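Local coordinates for protein transcriptional regulator, LacI family (PDB 4RKQ) that probably regulates transcription as a sugar-responsive repressor of the LacI type, its periplasmic-binding-protein-like fold likely binding a small effector, at residues N27-F30 with P31-S35; A121-D125 with S126-H130; V249-A252 with A253-L257. One frame throughout, in Å; residues are numbered along the deposited sequence.

Contact 1. Residues N27-F30 with P31-S35; sequences NPYF and PAFAS. With EDO (1,2-ethanediol), chain F.
The Tyr-29 ring lies across the base of Phe-33, whose CB rests over one face, 4.0 Å from Tyr-29 CZ. The two residues sit one turn apart at the start of helix 29-43, and Phe-33 N, donating to Tyr-29 O at 2.9 Å, fixes that spacing. Tyr-29 CD2 stands 3.6 Å above the Phe-30 ring, toward its rim, and Tyr-29 OH is hydrogen-bonded to Tyr-77 OH. Asn-27 caps the helix: with CG swung beside its own carbonyl carbon (chi1 172°), OD1 accepts from Tyr-29 N at 3.0 Å. Over the opposite face of the Tyr-29 ring lies instead a small, exchangeable ethanediol, probably from the crystallisation liquor; its O1 accepts from Asn-27 ND2 at 3.0 Å, and Asp-227, Arg-151 and Asn-199 hold it too, consistent with the effector cleft between the lobes of LacI-family relatives. Losing the ring to an alanine here is likely to leave Phe-33 CB and the ethanediol without their shared partner, and the Tyr-77 hydroxyl without this bond. Pro-31 packs on Pro-31 of the second subunit. Within the beta-alpha-beta unit, Phe-33 and Ala-34 press on Leu-20 of strand 17-22, while Tyr-29 and Ala-32 meet Leu-246 of helix 246-262.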
loop_
_atom_site.group_PDB
_atom_site.type_symbol
_atom_site.label_atom_id
_atom_site.label_comp_id
_atom_site.label_asym_id
_atom_site.label_seq_id
_atom_site.Cartn_x
_atom_site.Cartn_y
_atom_site.Cartn_z
ATOM N N ASN A 27 1.289 -5.056 3.907
ATOM C CA ASN A 27 -0.142 -5.240 4.093
ATOM C C ASN A 27 -0.755 -3.890 3.804
ATOM O O ASN A 27 -0.437 -2.935 4.498
ATOM C CB ASN A 27 -0.417 -5.665 5.512
ATOM C CG ASN A 27 -1.903 -5.699 5.835
ATOM O OD1 ASN A 27 -2.750 -5.232 5.064
ATOM N ND2 ASN A 27 -2.217 -6.198 7.010
ATOM N N PRO A 28 -1.562 -3.777 2.735
ATOM C CA PRO A 28 -2.039 -2.450 2.318
ATOM C C PRO A 28 -2.796 -1.650 3.386
ATOM O O PRO A 28 -2.924 -0.420 3.247
ATOM C CB PRO A 28 -2.948 -2.756 1.135
ATOM C CG PRO A 28 -2.390 -4.014 0.579
ATOM C CD PRO A 28 -1.956 -4.815 1.776
ATOM N N TYR A 29 -3.290 -2.308 4.438
ATOM C CA TYR A 29 -3.862 -1.571 5.550
ATOM C C TYR A 29 -2.885 -0.540 6.089
ATOM O O TYR A 29 -3.276 0.568 6.385
ATOM C CB TYR A 29 -4.270 -2.522 6.683
ATOM C CG TYR A 29 -4.767 -1.737 7.862
ATOM C CD1 TYR A 29 -6.001 -1.116 7.815
ATOM C CD2 TYR A 29 -3.980 -1.540 8.992
ATOM C CE1 TYR A 29 -6.438 -0.335 8.868
ATOM C CE2 TYR A 29 -4.428 -0.774 10.068
ATOM C CZ TYR A 29 -5.650 -0.145 9.979
ATOM O OH TYR A 29 -6.119 0.636 11.019
ATOM N N PHE A 30 -1.610 -0.894 6.248
ATOM C CA PHE A 30 -0.705 -0.021 6.985
ATOM C C PHE A 30 -0.351 1.256 6.242
ATOM O O PHE A 30 -0.393 2.321 6.849
ATOM C CB PHE A 30 0.504 -0.771 7.570
ATOM C CG PHE A 30 0.123 -1.715 8.685
ATOM C CD1 PHE A 30 -0.414 -1.233 9.847
ATOM C CD2 PHE A 30 0.181 -3.090 8.507
ATOM C CE1 PHE A 30 -0.822 -2.083 10.839
ATOM C CE2 PHE A 30 -0.190 -3.948 9.510
ATOM C CZ PHE A 30 -0.693 -3.444 10.689
ATOM N N PRO A 31 -0.114 1.192 4.945
ATOM C CA PRO A 31 0.064 2.461 4.228
ATOM C C PRO A 31 -1.192 3.316 4.194
ATOM O O PRO A 31 -1.082 4.516 4.245
ATOM C CB PRO A 31 0.463 2.050 2.811
ATOM C CG PRO A 31 0.720 0.593 2.861
ATOM C CD PRO A 31 0.323 0.020 4.155
ATOM N N ALA A 32 -2.365 2.689 4.164
ATOM C CA ALA A 32 -3.625 3.450 4.183
ATOM C C ALA A 32 -3.826 4.153 5.513
ATOM O O ALA A 32 -4.162 5.341 5.573
ATOM C CB ALA A 32 -4.783 2.550 3.881
ATOM N N PHE A 33 -3.563 3.437 6.591
ATOM C CA PHE A 33 -3.585 4.008 7.927
ATOM C C PHE A 33 -2.571 5.135 8.075
ATOM O O PHE A 33 -2.891 6.228 8.526
ATOM C CB PHE A 33 -3.302 2.922 8.967
ATOM C CG PHE A 33 -3.060 3.457 10.335
ATOM C CD1 PHE A 33 -4.108 3.918 11.096
ATOM C CD2 PHE A 33 -1.795 3.485 10.857
ATOM C CE1 PHE A 33 -3.915 4.416 12.344
ATOM C CE2 PHE A 33 -1.592 3.987 12.110
ATOM C CZ PHE A 33 -2.642 4.446 12.852
ATOM N N ALA A 34 -1.326 4.871 7.710
ATOM C CA ALA A 34 -0.298 5.880 7.794
ATOM C C ALA A 34 -0.641 7.126 7.009
ATOM O O ALA A 34 -0.471 8.219 7.539
ATOM C CB ALA A 34 1.065 5.340 7.359
ATOM N N SER A 35 -1.108 6.971 5.778
ATOM C CA SER A 35 -1.438 8.112 4.940
ATOM C C SER A 35 -2.525 8.969 5.636
ATOM O O SER A 35 -2.484 10.193 5.614
ATOM C CB SER A 35 -1.968 7.635 3.582
ATOM O OG SER A 35 -2.334 8.740 2.780
HETATM C C1 EDO F . -4.395 -5.636 9.836
HETATM O O1 EDO F . -4.808 -5.799 8.466
HETATM C C2 EDO F . -5.322 -4.702 10.583
HETATM O O2 EDO F . -6.584 -5.378 10.639
#

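Contact 2. Residues A121-D125 with S126-H130; sequences AQLMD and SKRQH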
loop_
_atom_site.group_PDB
_atom_site.type_symbol
_atom_site.label_atom_id
_atom_site.label_comp_id
_atom_site.label_asym_id
_atom_site.label_seq_id
_atom_site.Cartn_x
_atom_site.Cartn_y
_atom_site.Cartn_z
ATOM N N ALA A 121 -23.961 -12.372 10.800
ATOM C CA ALA A 121 -25.359 -12.107 10.466
ATOM C C ALA A 121 -25.588 -12.069 8.986
ATOM O O ALA A 121 -26.631 -12.520 8.509
ATOM C CB ALA A 121 -25.824 -10.814 11.084
ATOM N N GLN A 122 -24.626 -11.514 8.257
ATOM C CA GLN A 122 -24.762 -11.414 6.820
ATOM C C GLN A 122 -24.786 -12.787 6.218
ATOM O O GLN A 122 -25.579 -13.062 5.311
ATOM C CB GLN A 122 -23.621 -10.597 6.188
ATOM C CG GLN A 122 -23.585 -10.679 4.665
ATOM C CD GLN A 122 -24.817 -10.086 3.995
ATOM O OE1 GLN A 122 -25.405 -9.127 4.492
ATOM N NE2 GLN A 122 -25.188 -10.638 2.839
ATOM N N LEU A 123 -23.905 -13.656 6.693
ATOM C CA LEU A 123 -23.847 -15.020 6.147
ATOM C C LEU A 123 -25.115 -15.817 6.523
ATOM O O LEU A 123 -25.677 -16.545 5.696
ATOM C CB LEU A 123 -22.595 -15.734 6.604
ATOM C CG LEU A 123 -21.298 -15.096 6.077
ATOM C CD1 LEU A 123 -20.094 -15.914 6.497
ATOM C CD2 LEU A 123 -21.303 -14.957 4.567
ATOM N N MET A 124 -25.599 -15.633 7.743
ATOM C CA MET A 124 -26.857 -16.275 8.157
ATOM C C MET A 124 -28.034 -15.814 7.314
ATOM O O MET A 124 -28.835 -16.631 6.876
ATOM C CB MET A 124 -27.159 -15.999 9.625
ATOM C CG MET A 124 -26.175 -16.605 10.589
ATOM S SD MET A 124 -25.975 -18.388 10.594
ATOM C CE MET A 124 -24.620 -18.727 9.545
ATOM N N ASP A 125 -28.126 -14.510 7.071
ATOM C CA ASP A 125 -29.201 -13.956 6.253
ATOM C C ASP A 125 -29.235 -14.584 4.879
ATOM O O ASP A 125 -30.302 -14.814 4.344
ATOM C CB ASP A 125 -29.071 -12.436 6.085
ATOM C CG ASP A 125 -29.248 -11.679 7.398
ATOM O OD1 ASP A 125 -29.575 -12.304 8.441
ATOM O OD2 ASP A 125 -29.034 -10.448 7.385
ATOM N N SER A 126 -28.065 -14.865 4.313
ATOM C CA SER A 126 -27.981 -15.477 2.990
ATOM C C SER A 126 -27.994 -16.993 3.090
ATOM O O SER A 126 -27.738 -17.695 2.103
ATOM C CB SER A 126 -26.718 -15.005 2.277
ATOM O OG SER A 126 -26.694 -13.596 2.260
ATOM N N LYS A 127 -28.267 -17.493 4.304
ATOM C CA LYS A 127 -28.417 -18.913 4.554
ATOM C C LYS A 127 -27.235 -19.734 4.140
ATOM O O LYS A 127 -27.403 -20.821 3.575
ATOM C CB LYS A 127 -29.701 -19.437 3.835
ATOM C CG LYS A 127 -30.865 -19.740 4.762
ATOM C CD LYS A 127 -31.798 -18.558 4.917
ATOM C CE LYS A 127 -32.925 -18.933 5.861
ATOM N NZ LYS A 127 -34.005 -17.926 5.815
ATOM N N ARG A 128 -26.029 -19.263 4.427
ATOM C CA ARG A 128 -24.860 -20.113 4.149
ATOM C C ARG A 128 -24.855 -21.189 5.183
ATOM O O ARG A 128 -25.081 -20.913 6.349
ATOM C CB ARG A 128 -23.538 -19.331 4.184
ATOM C CG ARG A 128 -23.546 -18.088 3.327
ATOM C CD ARG A 128 -23.800 -18.397 1.858
ATOM N NE ARG A 128 -23.879 -17.164 1.077
ATOM C CZ ARG A 128 -23.823 -17.111 -0.251
ATOM N NH1 ARG A 128 -23.630 -18.219 -0.966
ATOM N NH2 ARG A 128 -23.894 -15.927 -0.857
ATOM N N GLN A 129 -24.598 -22.420 4.755
ATOM C CA GLN A 129 -24.723 -23.580 5.620
ATOM C C GLN A 129 -23.381 -24.087 6.058
ATOM O O GLN A 129 -23.313 -24.812 7.028
ATOM C CB GLN A 129 -25.455 -24.737 4.888
ATOM C CG GLN A 129 -26.774 -24.348 4.257
ATOM C CD GLN A 129 -27.851 -24.023 5.285
ATOM O OE1 GLN A 129 -28.097 -24.796 6.211
ATOM N NE2 GLN A 129 -28.475 -22.874 5.134
ATOM N N HIS A 130 -22.301 -23.743 5.351
ATOM C CA HIS A 130 -21.009 -24.354 5.658
ATOM C C HIS A 130 -19.941 -23.265 5.710
ATOM O O HIS A 130 -19.304 -22.946 4.719
ATOM C CB HIS A 130 -20.632 -25.415 4.658
ATOM C CG HIS A 130 -21.584 -26.568 4.619
ATOM N ND1 HIS A 130 -21.516 -27.613 5.511
ATOM C CD2 HIS A 130 -22.632 -26.836 3.802
ATOM C CE1 HIS A 130 -22.466 -28.488 5.234
ATOM N NE2 HIS A 130 -23.162 -28.035 4.206
#
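Leu-123 O receives Arg-128 N at 3.0 Å in an almost straight bond (178°), while Lys-127 N reaches back to Met-124 O at 2.8 Å; together they form a Schellman motif that closes helix 112-125. Lys-127 makes the reversal possible by taking a positive phi of 56°, just after Ser-126 has left helical geometry. Ser-126 N still finishes the last helical turn on Gln-122 O, and its second approach, to Leu-123 O, is weak. Among the side chains, the apolar contact is the one that often goes with this motif: Leu-123 and Arg-128 cross at about a right angle, CD2 of the leucine 4.0 Å from CG of the arginine. CG is the part of the arginine side chain that touches the leucine's; beyond it the bend at chi2 (-60°) carries the chain off, and the guanidinium makes a salt bridge with Glu-287 and a hydrogen bond to Pro-218 O. Leu-123 also packs on Ala-222 and Ile-224 of strand 222-225 and on Ile-131 of strand 131-136, the strand that the loop leads into. Met-124 doubles back through bends at chi2 and chi3, bringing its methyl CE to 3.9 Å from Arg-128 O.

Contact 3. Residues V249-A252 with A253-L257; sequences VGRA and AVELL
Arg-251 O accepts from Glu-255 N at 2.8 Å, one of four successive i to i+4 bonds, starting with Ala-253 N to Val-249 O, that run through two turns of alpha-helix. The helix, 246-262, is amphipathic here and belongs to a Rossmann-like lobe of the periplasmic-binding-protein fold. On its exposed face Arg-251 and Glu-255 lie side by side and point the same way. What meets is not charge on charge: OE2 of the glutamate sits 3.1 Å from CG of the arginine, unusually close, so the exact placing of these exposed side chains is doubtful. As modelled, the arginine starts out extended, then bends at chi3 (33°), which turns the guanidinium aside. Glu-255 OE1 lies near the plane of that group, at its edge, yet 4.4 Å from Arg-251 NH2, too far for a salt bridge, and the two flat groups are turned 60° apart. The opposite charges would still probably attract weakly. The inward side is apolar: Val-249 leans on Leu-97, Ala-252 and Leu-256 share Ile-108, and Leu-257 sits among Ala-73, Ile-75 and Ile-95, so the helix lies over strands 73-76, 94-97 and 106-110. Gly-250 brings no side chain to the helix, but its carbonyl takes Val-254 N at 3.0 Å, and Val-254 CG2, beside its own backbone N, rests 3.4 Å from Gly-250 O.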
loop_
_atom_site.group_PDB
_atom_site.type_symbol
_atom_site.label_atom_id
_atom_site.label_comp_id
_atom_site.label_asym_id
_atom_site.label_seq_id
_atom_site.Cartn_x
_atom_site.Cartn_y
_atom_site.Cartn_z
ATOM N N VAL A 249 -10.481 6.446 11.763
ATOM C CA VAL A 249 -9.440 5.843 12.604
ATOM C C VAL A 249 -8.315 6.844 12.835
ATOM O O VAL A 249 -7.857 7.062 13.976
ATOM C CB VAL A 249 -8.849 4.554 12.027
ATOM C CG1 VAL A 249 -7.773 4.049 12.967
ATOM C CG2 VAL A 249 -9.919 3.494 11.856
ATOM N N GLY A 250 -7.872 7.448 11.739
ATOM C CA GLY A 250 -6.926 8.563 11.774
ATOM C C GLY A 250 -7.342 9.717 12.655
ATOM O O GLY A 250 -6.537 10.217 13.472
ATOM N N ARG A 251 -8.583 10.181 12.502
ATOM C CA ARG A 251 -9.054 11.250 13.391
ATOM C C ARG A 251 -9.091 10.838 14.856
ATOM O O ARG A 251 -8.770 11.624 15.739
ATOM C CB ARG A 251 -10.410 11.775 12.920
ATOM C CG ARG A 251 -10.894 13.037 13.588
ATOM C CD ARG A 251 -11.895 13.803 12.719
ATOM N NE ARG A 251 -12.735 12.939 11.889
ATOM C CZ ARG A 251 -13.733 12.166 12.332
ATOM N NH1 ARG A 251 -14.419 11.430 11.465
ATOM N NH2 ARG A 251 -14.048 12.101 13.623
ATOM N N ALA A 252 -9.509 9.627 15.151
ATOM C CA ALA A 252 -9.574 9.206 16.540
ATOM C C ALA A 252 -8.176 9.260 17.176
ATOM O O ALA A 252 -7.997 9.713 18.306
ATOM C CB ALA A 252 -10.136 7.796 16.609
ATOM N N ALA A 253 -7.171 8.763 16.471
ATOM C CA ALA A 253 -5.775 8.851 16.970
ATOM C C ALA A 253 -5.257 10.286 17.121
ATOM O O ALA A 253 -4.728 10.661 18.132
ATOM C CB ALA A 253 -4.839 8.026 16.090
ATOM N N VAL A 254 -5.378 11.096 16.093
ATOM C CA VAL A 254 -4.865 12.448 16.149
ATOM C C VAL A 254 -5.620 13.302 17.145
ATOM O O VAL A 254 -5.014 14.067 17.900
ATOM C CB VAL A 254 -4.940 13.107 14.766
ATOM C CG1 VAL A 254 -4.626 14.609 14.843
ATOM C CG2 VAL A 254 -4.012 12.390 13.826
ATOM N N GLU A 255 -6.929 13.124 17.225
ATOM C CA GLU A 255 -7.690 13.906 18.201
ATOM C C GLU A 255 -7.361 13.484 19.628
ATOM O O GLU A 255 -7.208 14.312 20.516
ATOM C CB GLU A 255 -9.182 13.796 17.918
ATOM C CG GLU A 255 -9.520 14.606 16.694
ATOM C CD GLU A 255 -11.009 14.608 16.395
ATOM O OE1 GLU A 255 -11.759 13.786 16.961
ATOM O OE2 GLU A 255 -11.428 15.427 15.563
ATOM N N LEU A 256 -7.170 12.196 19.855
ATOM C CA LEU A 256 -6.683 11.773 21.137
ATOM C C LEU A 256 -5.329 12.433 21.461
ATOM O O LEU A 256 -5.083 12.877 22.600
ATOM C CB LEU A 256 -6.550 10.250 21.127
ATOM C CG LEU A 256 -6.247 9.511 22.384
ATOM C CD1 LEU A 256 -7.077 10.028 23.545
ATOM C CD2 LEU A 256 -6.519 8.029 22.148
ATOM N N LEU A 257 -4.419 12.466 20.489
ATOM C CA LEU A 257 -3.092 13.032 20.752
ATOM C C LEU A 257 -3.212 14.535 21.008
ATOM O O LEU A 257 -2.545 15.070 21.857
ATOM C CB LEU A 257 -2.174 12.804 19.573
ATOM C CG LEU A 257 -0.756 13.325 19.726
ATOM C CD1 LEU A 257 -0.087 12.807 21.000
ATOM C CD2 LEU A 257 0.009 12.911 18.467
#

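From the N terminus, contact 1 opens helix 29-43 after strand 17-22, contact 2 ends helix 112-125 ahead of strand 131-136, and contact 3 lies within helix 246-262, which follows strand 240-243. Each is local, so none closes a long loop; they run in series, neither nesting nor crossing. Yet the chain folds back on itself: contacts 1 and 3, far apart in sequence, touch where Phe-33 CE1 meets Val-249 CG1 at 3.9 Å, joining the first helix to a late one within one lobe. Contact 2 stands apart, its nearest atoms about 20 Å from either, beside strands 131-136 and 222-225 in the other lobe.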